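Long-range contacts in glycosylation Associate Protein 1 (Streptococcus agalactiae serotype V, PDB 6OYC), which probably serves the accessory Sec pathway as the GT-B-like member of a Gap123 complex linked to glycosylation and secretion of a bacterial adhesin: residues 315-320 with 348-353; 338-343 with 380-385; 424-429 with 479-484. One frame throughout, in Å; residues are numbered along the deposited sequence.

Contact 1. Residues 315-320 with 348-353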
loop_
_atom_site.group_PDB
_atom_site.type_symbol
_atom_site.label_atom_id
_atom_site.label_comp_id
_atom_site.label_asym_id
_atom_site.label_seq_id
_atom_site.Cartn_x
_atom_site.Cartn_y
_atom_site.Cartn_z
ATOM N N VAL A 315 -13.011 -24.035 -11.410
ATOM C CA VAL A 315 -13.703 -23.394 -12.522
ATOM C C VAL A 315 -13.258 -24.038 -13.823
ATOM O O VAL A 315 -12.125 -24.506 -13.945
ATOM C CB VAL A 315 -13.460 -21.868 -12.561
ATOM C CG1 VAL A 315 -14.150 -21.198 -11.382
ATOM C CG2 VAL A 315 -11.970 -21.564 -12.563
ATOM N N ARG A 316 -14.163 -24.065 -14.801
ATOM C CA ARG A 316 -13.786 -24.587 -16.109
ATOM C C ARG A 316 -12.983 -23.562 -16.904
ATOM O O ARG A 316 -12.070 -23.936 -17.646
ATOM C CB ARG A 316 -15.030 -25.033 -16.891
ATOM C CG ARG A 316 -14.738 -25.460 -18.335
ATOM C CD ARG A 316 -15.962 -25.997 -19.071
ATOM N NE ARG A 316 -17.218 -25.500 -18.515
ATOM C CZ ARG A 316 -18.367 -25.453 -19.185
ATOM N NH1 ARG A 316 -18.420 -25.865 -20.447
ATOM N NH2 ARG A 316 -19.465 -24.992 -18.593
ATOM N N ASP A 317 -13.296 -22.277 -16.745
ATOM C CA ASP A 317 -12.534 -21.221 -17.398
ATOM C C ASP A 317 -11.065 -21.301 -16.996
ATOM O O ASP A 317 -10.726 -21.693 -15.878
ATOM C CB ASP A 317 -13.105 -19.853 -17.023
ATOM C CG ASP A 317 -14.453 -19.590 -17.673
ATOM O OD1 ASP A 317 -14.779 -20.295 -18.648
ATOM O OD2 ASP A 317 -15.189 -18.686 -17.217
ATOM N N LEU A 318 -10.183 -20.965 -17.933
ATOM C CA LEU A 318 -8.742 -20.879 -17.670
ATOM C C LEU A 318 -8.374 -19.406 -17.856
ATOM O O LEU A 318 -8.006 -18.977 -18.956
ATOM C CB LEU A 318 -7.931 -21.786 -18.586
ATOM C CG LEU A 318 -8.121 -23.296 -18.430
ATOM C CD1 LEU A 318 -7.576 -24.018 -19.644
ATOM C CD2 LEU A 318 -7.441 -23.804 -17.176
ATOM N N GLU A 319 -8.504 -18.626 -16.784
ATOM C CA GLU A 319 -8.463 -17.177 -16.894
ATOM C C GLU A 319 -7.030 -16.672 -16.771
ATOM O O GLU A 319 -6.338 -16.952 -15.776
ATOM C CB GLU A 319 -9.355 -16.526 -15.842
ATOM C CG GLU A 319 -9.605 -15.046 -16.111
ATOM C CD GLU A 319 -10.180 -14.312 -14.907
ATOM O OE1 GLU A 319 -10.130 -13.057 -14.901
ATOM O OE2 GLU A 319 -10.685 -14.985 -13.975
ATOM N N ILE A 320 -6.594 -15.934 -17.791
ATOM C CA ILE A 320 -5.279 -15.308 -17.830
ATOM C C ILE A 320 -5.418 -13.857 -17.388
ATOM O O ILE A 320 -6.247 -13.107 -17.927
ATOM C CB ILE A 320 -4.659 -15.388 -19.239
ATOM C CG1 ILE A 320 -4.534 -16.840 -19.700
ATOM C CG2 ILE A 320 -3.296 -14.678 -19.277
ATOM C CD1 ILE A 320 -3.779 -16.998 -20.992
ATOM N N ASP A 348 -11.455 -22.661 -23.625
ATOM C CA ASP A 348 -11.624 -22.368 -22.209
ATOM C C ASP A 348 -10.749 -21.209 -21.731
ATOM O O ASP A 348 -11.003 -20.659 -20.653
ATOM C CB ASP A 348 -11.345 -23.628 -21.380
ATOM C CG ASP A 348 -12.460 -24.664 -21.501
ATOM O OD1 ASP A 348 -13.553 -24.317 -21.991
ATOM O OD2 ASP A 348 -12.246 -25.828 -21.120
ATOM N N ILE A 349 -9.746 -20.811 -22.518
ATOM C CA ILE A 349 -8.885 -19.697 -22.145
ATOM C C ILE A 349 -9.643 -18.388 -22.305
ATOM O O ILE A 349 -10.306 -18.155 -23.325
ATOM C CB ILE A 349 -7.608 -19.700 -22.993
ATOM C CG1 ILE A 349 -6.722 -20.884 -22.614
ATOM C CG2 ILE A 349 -6.863 -18.395 -22.825
ATOM C CD1 ILE A 349 -5.580 -21.097 -23.562
ATOM N N LYS A 350 -9.576 -17.544 -21.277
ATOM C CA LYS A 350 -10.078 -16.181 -21.315
ATOM C C LYS A 350 -8.961 -15.252 -20.861
ATOM O O LYS A 350 -8.104 -15.645 -20.066
ATOM C CB LYS A 350 -11.311 -16.023 -20.429
ATOM C CG LYS A 350 -12.413 -17.026 -20.761
ATOM C CD LYS A 350 -13.707 -16.708 -20.029
ATOM C CE LYS A 350 -14.854 -17.610 -20.479
ATOM N NZ LYS A 350 -16.079 -17.378 -19.657
ATOM N N VAL A 351 -8.950 -14.025 -21.374
ATOM C CA VAL A 351 -7.894 -13.077 -21.037
ATOM C C VAL A 351 -8.516 -11.840 -20.401
ATOM O O VAL A 351 -9.384 -11.189 -20.997
ATOM C CB VAL A 351 -7.036 -12.697 -22.258
ATOM C CG1 VAL A 351 -5.962 -11.654 -21.852
ATOM C CG2 VAL A 351 -6.376 -13.937 -22.866
ATOM N N THR A 352 -8.074 -11.517 -19.193
ATOM C CA THR A 352 -8.386 -10.233 -18.570
ATOM C C THR A 352 -7.167 -9.328 -18.684
ATOM O O THR A 352 -6.136 -9.582 -18.044
ATOM C CB THR A 352 -8.769 -10.390 -17.104
ATOM O OG1 THR A 352 -9.851 -11.312 -16.982
ATOM C CG2 THR A 352 -9.159 -9.033 -16.518
ATOM N N PHE A 353 -7.301 -8.264 -19.475
ATOM C CA PHE A 353 -6.279 -7.227 -19.543
ATOM C C PHE A 353 -6.379 -6.309 -18.331
ATOM O O PHE A 353 -7.464 -5.828 -17.979
ATOM C CB PHE A 353 -6.410 -6.418 -20.827
ATOM C CG PHE A 353 -6.196 -7.230 -22.061
ATOM C CD1 PHE A 353 -4.956 -7.808 -22.311
ATOM C CD2 PHE A 353 -7.243 -7.459 -22.947
ATOM C CE1 PHE A 353 -4.755 -8.574 -23.443
ATOM C CE2 PHE A 353 -7.057 -8.229 -24.082
ATOM C CZ PHE A 353 -5.813 -8.782 -24.340
#

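Contact 2. Residues 338-343 with 380-385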
loop_
_atom_site.group_PDB
_atom_site.type_symbol
_atom_site.label_atom_id
_atom_site.label_comp_id
_atom_site.label_asym_id
_atom_site.label_seq_id
_atom_site.Cartn_x
_atom_site.Cartn_y
_atom_site.Cartn_z
ATOM N N SER A 338 -0.194 -13.801 -30.465
ATOM C CA SER A 338 0.005 -15.107 -29.854
ATOM C C SER A 338 -1.200 -15.519 -29.026
ATOM O O SER A 338 -1.531 -16.711 -28.966
ATOM C CB SER A 338 1.269 -15.106 -28.999
ATOM O OG SER A 338 2.423 -15.239 -29.807
ATOM N N LEU A 339 -1.872 -14.552 -28.390
ATOM C CA LEU A 339 -3.044 -14.886 -27.585
ATOM C C LEU A 339 -4.157 -15.445 -28.458
ATOM O O LEU A 339 -4.819 -16.419 -28.079
ATOM C CB LEU A 339 -3.535 -13.659 -26.808
ATOM C CG LEU A 339 -2.661 -13.136 -25.651
ATOM C CD1 LEU A 339 -3.154 -11.765 -25.167
ATOM C CD2 LEU A 339 -2.580 -14.131 -24.506
ATOM N N TYR A 340 -4.370 -14.833 -29.630
ATOM C CA TYR A 340 -5.293 -15.375 -30.623
ATOM C C TYR A 340 -4.979 -16.836 -30.940
ATOM O O TYR A 340 -5.867 -17.695 -30.902
ATOM C CB TYR A 340 -5.240 -14.511 -31.884
ATOM C CG TYR A 340 -6.310 -14.831 -32.907
ATOM C CD1 TYR A 340 -7.640 -14.523 -32.664
ATOM C CD2 TYR A 340 -5.986 -15.428 -34.122
ATOM C CE1 TYR A 340 -8.626 -14.812 -33.596
ATOM C CE2 TYR A 340 -6.962 -15.710 -35.063
ATOM C CZ TYR A 340 -8.280 -15.410 -34.790
ATOM O OH TYR A 340 -9.256 -15.692 -35.712
ATOM N N LYS A 341 -3.707 -17.144 -31.206
ATOM C CA LYS A 341 -3.338 -18.500 -31.610
ATOM C C LYS A 341 -3.658 -19.524 -30.524
ATOM O O LYS A 341 -4.259 -20.570 -30.806
ATOM C CB LYS A 341 -1.855 -18.556 -31.978
ATOM C CG LYS A 341 -1.543 -18.109 -33.407
ATOM C CD LYS A 341 -0.202 -18.661 -33.864
ATOM C CE LYS A 341 0.721 -17.548 -34.372
ATOM N NZ LYS A 341 0.252 -16.900 -35.634
ATOM N N VAL A 342 -3.260 -19.252 -29.273
ATOM C CA VAL A 342 -3.516 -20.236 -28.222
ATOM C C VAL A 342 -5.005 -20.322 -27.908
ATOM O O VAL A 342 -5.490 -21.363 -27.448
ATOM C CB VAL A 342 -2.699 -19.934 -26.949
ATOM C CG1 VAL A 342 -1.263 -19.551 -27.295
ATOM C CG2 VAL A 342 -3.378 -18.864 -26.103
ATOM N N MET A 343 -5.756 -19.251 -28.170
ATOM C CA MET A 343 -7.164 -19.217 -27.797
ATOM C C MET A 343 -8.029 -19.967 -28.797
ATOM O O MET A 343 -9.011 -20.608 -28.402
ATOM C CB MET A 343 -7.636 -17.771 -27.655
ATOM C CG MET A 343 -7.405 -17.213 -26.253
ATOM S SD MET A 343 -7.650 -15.441 -26.152
ATOM C CE MET A 343 -9.446 -15.337 -26.109
ATOM N N LYS A 380 -15.574 -12.479 -32.863
ATOM C CA LYS A 380 -16.321 -11.948 -31.728
ATOM C C LYS A 380 -15.794 -12.474 -30.394
ATOM O O LYS A 380 -15.854 -11.761 -29.379
ATOM C CB LYS A 380 -17.813 -12.251 -31.886
ATOM C CG LYS A 380 -18.680 -11.582 -30.814
ATOM C CD LYS A 380 -19.667 -10.573 -31.407
ATOM C CE LYS A 380 -20.616 -10.027 -30.331
ATOM N NZ LYS A 380 -20.280 -8.646 -29.850
ATOM N N PHE A 381 -15.272 -13.705 -30.360
ATOM C CA PHE A 381 -14.688 -14.202 -29.119
ATOM C C PHE A 381 -13.428 -13.429 -28.734
ATOM O O PHE A 381 -13.009 -13.483 -27.571
ATOM C CB PHE A 381 -14.390 -15.701 -29.229
ATOM C CG PHE A 381 -13.069 -16.018 -29.876
ATOM C CD1 PHE A 381 -12.961 -16.119 -31.258
ATOM C CD2 PHE A 381 -11.931 -16.233 -29.099
ATOM C CE1 PHE A 381 -11.742 -16.417 -31.857
ATOM C CE2 PHE A 381 -10.703 -16.525 -29.691
ATOM C CZ PHE A 381 -10.610 -16.624 -31.068
ATOM N N PHE A 382 -12.836 -12.700 -29.683
ATOM C CA PHE A 382 -11.601 -11.952 -29.492
ATOM C C PHE A 382 -11.861 -10.461 -29.661
ATOM O O PHE A 382 -11.238 -9.811 -30.506
ATOM C CB PHE A 382 -10.545 -12.436 -30.497
ATOM C CG PHE A 382 -9.112 -12.187 -30.073
ATOM C CD1 PHE A 382 -8.492 -13.016 -29.144
ATOM C CD2 PHE A 382 -8.379 -11.145 -30.628
ATOM C CE1 PHE A 382 -7.168 -12.798 -28.757
ATOM C CE2 PHE A 382 -7.055 -10.917 -30.243
ATOM C CZ PHE A 382 -6.449 -11.746 -29.305
ATOM N N SER A 383 -12.769 -9.904 -28.862
ATOM C CA SER A 383 -13.151 -8.508 -28.998
ATOM C C SER A 383 -13.339 -7.906 -27.614
ATOM O O SER A 383 -13.407 -8.625 -26.615
ATOM C CB SER A 383 -14.433 -8.372 -29.820
ATOM O OG SER A 383 -15.294 -9.467 -29.560
ATOM N N LEU A 384 -13.446 -6.575 -27.560
ATOM C CA LEU A 384 -13.625 -5.847 -26.301
ATOM C C LEU A 384 -14.858 -4.955 -26.393
ATOM O O LEU A 384 -14.844 -3.955 -27.120
ATOM C CB LEU A 384 -12.390 -5.012 -25.973
ATOM C CG LEU A 384 -11.182 -5.815 -25.508
ATOM C CD1 LEU A 384 -9.982 -4.910 -25.464
ATOM C CD2 LEU A 384 -11.447 -6.433 -24.153
ATOM N N SER A 385 -15.898 -5.300 -25.623
ATOM C CA SER A 385 -17.237 -4.674 -25.683
ATOM C C SER A 385 -17.264 -3.183 -26.054
ATOM O O SER A 385 -17.631 -2.821 -27.181
ATOM C CB SER A 385 -17.945 -4.865 -24.341
ATOM O OG SER A 385 -17.276 -4.131 -23.331
#

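Contact 3. Residues 424-429 with 479-484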
loop_
_atom_site.group_PDB
_atom_site.type_symbol
_atom_site.label_atom_id
_atom_site.label_comp_id
_atom_site.label_asym_id
_atom_site.label_seq_id
_atom_site.Cartn_x
_atom_site.Cartn_y
_atom_site.Cartn_z
ATOM N N VAL A 424 -8.001 -17.110 -10.894
ATOM C CA VAL A 424 -7.155 -16.942 -12.067
ATOM C C VAL A 424 -6.206 -18.125 -12.189
ATOM O O VAL A 424 -5.712 -18.670 -11.201
ATOM C CB VAL A 424 -6.405 -15.594 -12.013
ATOM C CG1 VAL A 424 -5.148 -15.605 -12.890
ATOM C CG2 VAL A 424 -7.324 -14.479 -12.492
ATOM N N ARG A 425 -5.977 -18.547 -13.423
ATOM C CA ARG A 425 -5.086 -19.665 -13.690
ATOM C C ARG A 425 -3.652 -19.208 -13.935
ATOM O O ARG A 425 -2.701 -19.868 -13.493
ATOM C CB ARG A 425 -5.610 -20.443 -14.903
ATOM C CG ARG A 425 -5.067 -21.848 -15.025
ATOM C CD ARG A 425 -5.504 -22.720 -13.866
ATOM N NE ARG A 425 -5.152 -24.111 -14.101
ATOM C CZ ARG A 425 -5.231 -25.072 -13.186
ATOM N NH1 ARG A 425 -5.654 -24.797 -11.956
ATOM N NH2 ARG A 425 -4.876 -26.312 -13.503
ATOM N N LEU A 426 -3.477 -18.083 -14.625
ATOM C CA LEU A 426 -2.164 -17.698 -15.117
ATOM C C LEU A 426 -2.004 -16.185 -15.058
ATOM O O LEU A 426 -2.906 -15.447 -15.472
ATOM C CB LEU A 426 -1.959 -18.202 -16.552
ATOM C CG LEU A 426 -0.590 -17.992 -17.204
ATOM C CD1 LEU A 426 0.509 -18.711 -16.427
ATOM C CD2 LEU A 426 -0.619 -18.463 -18.672
ATOM N N ILE A 427 -0.851 -15.736 -14.549
ATOM C CA ILE A 427 -0.478 -14.325 -14.509
ATOM C C ILE A 427 0.536 -14.061 -15.617
ATOM O O ILE A 427 1.539 -14.778 -15.735
ATOM C CB ILE A 427 0.102 -13.951 -13.130
ATOM C CG1 ILE A 427 -1.014 -13.759 -12.097
ATOM C CG2 ILE A 427 0.961 -12.687 -13.206
ATOM C CD1 ILE A 427 -0.491 -13.746 -10.643
ATOM N N ILE A 428 0.285 -13.049 -16.439
ATOM C CA ILE A 428 1.246 -12.638 -17.461
ATOM C C ILE A 428 1.609 -11.169 -17.254
ATOM O O ILE A 428 0.749 -10.279 -17.346
ATOM C CB ILE A 428 0.732 -12.870 -18.890
ATOM C CG1 ILE A 428 0.553 -14.366 -19.159
ATOM C CG2 ILE A 428 1.757 -12.338 -19.881
ATOM C CD1 ILE A 428 0.176 -14.679 -20.600
ATOM N N ASP A 429 2.888 -10.919 -17.005
ATOM C CA ASP A 429 3.418 -9.559 -16.945
ATOM C C ASP A 429 4.774 -9.612 -17.638
ATOM O O ASP A 429 5.756 -10.091 -17.058
ATOM C CB ASP A 429 3.526 -9.071 -15.504
ATOM C CG ASP A 429 3.768 -7.576 -15.410
ATOM O OD1 ASP A 429 4.114 -6.955 -16.447
ATOM O OD2 ASP A 429 3.606 -7.032 -14.288
ATOM N N TYR A 479 1.828 -24.564 -21.645
ATOM C CA TYR A 479 2.616 -25.236 -20.616
ATOM C C TYR A 479 1.936 -25.222 -19.250
ATOM O O TYR A 479 2.074 -26.169 -18.469
ATOM C CB TYR A 479 3.978 -24.558 -20.519
ATOM C CG TYR A 479 4.925 -25.170 -19.513
ATOM C CD1 TYR A 479 5.697 -26.278 -19.850
ATOM C CD2 TYR A 479 5.073 -24.631 -18.235
ATOM C CE1 TYR A 479 6.581 -26.841 -18.946
ATOM C CE2 TYR A 479 5.968 -25.196 -17.317
ATOM C CZ TYR A 479 6.717 -26.304 -17.688
ATOM O OH TYR A 479 7.609 -26.888 -16.816
ATOM N N TYR A 480 1.244 -24.134 -18.912
ATOM C CA TYR A 480 0.580 -24.055 -17.617
ATOM C C TYR A 480 -0.926 -24.226 -17.707
ATOM O O TYR A 480 -1.541 -24.659 -16.728
ATOM C CB TYR A 480 0.913 -22.726 -16.912
ATOM C CG TYR A 480 2.219 -22.798 -16.150
ATOM C CD1 TYR A 480 2.394 -23.730 -15.144
ATOM C CD2 TYR A 480 3.286 -21.972 -16.463
ATOM C CE1 TYR A 480 3.583 -23.828 -14.459
ATOM C CE2 TYR A 480 4.488 -22.067 -15.776
ATOM C CZ TYR A 480 4.630 -22.998 -14.775
ATOM O OH TYR A 480 5.815 -23.124 -14.071
ATOM N N CYS A 481 -1.521 -23.948 -18.860
ATOM C CA CYS A 481 -2.970 -23.992 -18.979
ATOM C C CYS A 481 -3.496 -25.369 -19.333
ATOM O O CYS A 481 -4.566 -25.757 -18.849
ATOM C CB CYS A 481 -3.435 -22.985 -20.029
ATOM S SG CYS A 481 -3.462 -21.297 -19.374
ATOM N N GLU A 482 -2.765 -26.125 -20.147
ATOM C CA GLU A 482 -3.251 -27.397 -20.650
ATOM C C GLU A 482 -2.546 -28.602 -20.046
ATOM O O GLU A 482 -3.178 -29.647 -19.886
ATOM C CB GLU A 482 -3.144 -27.405 -22.179
ATOM C CG GLU A 482 -3.681 -26.071 -22.738
ATOM C CD GLU A 482 -3.617 -25.962 -24.245
ATOM O OE1 GLU A 482 -3.037 -26.867 -24.882
ATOM O OE2 GLU A 482 -4.153 -24.965 -24.793
ATOM N N GLN A 483 -1.277 -28.473 -19.657
ATOM C CA GLN A 483 -0.588 -29.530 -18.920
ATOM C C GLN A 483 -0.803 -29.277 -17.426
ATOM O O GLN A 483 -0.163 -28.401 -16.830
ATOM C CB GLN A 483 0.894 -29.575 -19.290
ATOM C CG GLN A 483 1.187 -29.510 -20.792
ATOM C CD GLN A 483 2.685 -29.632 -21.125
ATOM O OE1 GLN A 483 3.458 -30.272 -20.396
ATOM N NE2 GLN A 483 3.096 -29.007 -22.231
ATOM N N LEU A 484 -1.711 -30.053 -16.818
ATOM C CA LEU A 484 -2.077 -29.854 -15.417
ATOM C C LEU A 484 -0.918 -30.111 -14.473
ATOM O O LEU A 484 -0.877 -29.544 -13.373
ATOM C CB LEU A 484 -3.222 -30.775 -15.030
ATOM C CG LEU A 484 -4.637 -30.302 -15.312
ATOM C CD1 LEU A 484 -5.530 -31.520 -15.468
ATOM C CD2 LEU A 484 -5.118 -29.413 -14.189
HETATM O O HOH W 1 -3.759 -25.865 -16.169
#

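Contact 1. Residues 315-320 with 348-353
Parallel pairing of neighbouring strands inside a beta-alpha-beta unit defines this contact: strand 318-323 leads through helix 329-344 into strand 349-354, and the two strands lie side by side in the six-stranded parallel sheet of a Rossmann-like domain. Four backbone bonds stitch them together. Leu318 gives its N to Asp348 O and receives Lys350 N on its O; two residues further along the strands, Ile320 N meets Lys350 O at 2.7 Å and Ile320 O takes Thr352 N. Leu318, Ile349, Ile320 and Val351 lie on one face, where Ile320 CD1 rests on Ile349 CG2 at 3.9 Å and helix 329-344 covers Ile349 and Val351. The other face is polar. Lys350, extended beyond CG, brings NZ to 2.9 Å from Asp317 OD2 in a salt bridge that reaches the oxygen from above the carboxylate plane. Glu319 holds CG anti to its backbone N (chi1 -167°), and its extended chain carries the carboxylate along the sheet to Thr352 and Arg420, the latter a salt-bridge partner. Thr352 OG1 donates to Glu319 OE1 on the anti side of the carboxylate, at 2.7 Å.

Contact 2. Residues 338-343 with 380-385
An aromatic cluster built from Tyr340, Phe381 and Phe382, with Met343 beside it, fastens helix 329-344 to the connection that follows helix 360-375. The helix offers Tyr340 and Met343, one turn apart along its surface, and the two consecutive phenylalanines come to meet them. Tyr340 and Phe382 form a T-shaped pair: the tyrosine edge is directed at the phenylalanine face, the centroids are 5.2 Å apart and the planes stand at 78°. The leading atom of the tyrosine edge is Tyr340 CD1, 3.8 Å from Phe382 CG and displaced toward the rim of the phenylalanine ring. Tyr340 CB adds a CH-pi contact over the same ring, 4.2 Å from the centroid of Phe382.

Phe381 meets the tyrosine differently. Their planes are near parallel, at 22°, but slid so far apart that the rings barely overlap, and the touch is made by Tyr340 CE1 and Phe381 CZ at 3.7 Å. The side chain of Phe381 has CG between its backbone N and carbonyl carbon (chi1 84°), a rotamer that turns one face of the ring to Phe382 CB, which lies over its centre. Met343 works on ring edges: SD lies in the plane of Phe382, 3.7 Å from Phe382 CE1, as a Met-aromatic contact, while Met343 CB reaches the rim of Phe381 at CE2, 3.9 Å away. The bend at chi3 of Met343 lets CE touch both phenylalanines, at Phe382 CD1 and Phe381 CE2.

The tyrosine hydroxyl is engaged by Gln379, and Phe377 adds another ring against both Tyr340 and Phe382. Beneath the cluster, Met343 packs on strand 349-354 and Phe382 on Leu406 of strand 406-409, while Leu339 and Val342 meet Ile477 of helix 473-481.

Contact 3. Residues 424-429 with 479-484
A single water gathers three groups between Arg425 and the end of helix 473-481. It accepts from Arg425 NH2 at 2.9 Å and donates to Tyr480 O at 2.6 Å, with a further, weak bond to Cys481 O. Arg425 reaches it from the edge of its guanidinium, where the water lies in plane. The two carbonyls belong to the last residues of the helix, whose partial negative end would probably suit the nearby positive charge.

The side chain of Arg425, next to strand 426-428, sets out with CG anti to the backbone N (chi1 -161°) and then bends at chi2, which turns the guanidinium toward the helix end. Its NH1 is held by Asn313 and Ser312, and Trp487 makes a cation-pi contact with the group, so its rotation is fixed from several sides. At another part of the edge, Leu484 CD2 abuts Arg425 NH2 near the guanidinium plane, the two side chains crossing at about a right angle.

Apolar packing takes over one residue along. The two methyls of Leu426 divide the work: CD1 touches Tyr480 CB at 4.1 Å, and CD2 lies against Cys481 SG at the same separation. Tyr480 turns its ring away from the strand, toward Gly464, whose O accepts the hydroxyl; Leu426 meets mainly the base of the side chain. Ile477, a turn earlier on the helix, closes over Leu426 as well.

Strand 426-428 pairs with strands 318-323 and 449-451, placing it inside the parallel sheet. A helix laid on a parallel sheet, its C-terminal end near the start of a strand, fits the alternating alpha/beta architecture of a Rossmann-like domain, consistent with the GT-B clan of this family.

In the fold
All three contacts belong to one alpha/beta domain and radiate from its parallel sheet. Contact 1 lies within the sheet and is partly buried, a backbone ladder with an apolar face and a polar, partly charged one. Contact 2, helix to loop, is buried above the sheet and relies on aromatic rings and sulfur; contact 3 joins one of its strands to a helix end through leucine methyls and a water-bridged arginine, buried except at Leu484. Helix 329-344, the crossover joining the strands of contact 1, carries half of contact 2, and Met343 touches Ile349 and Val351. Contact 3 continues the sheet, since Glu319 O probably accepts bonds from Arg425 N and Leu426 N. Contacts 2 and 3 do not touch.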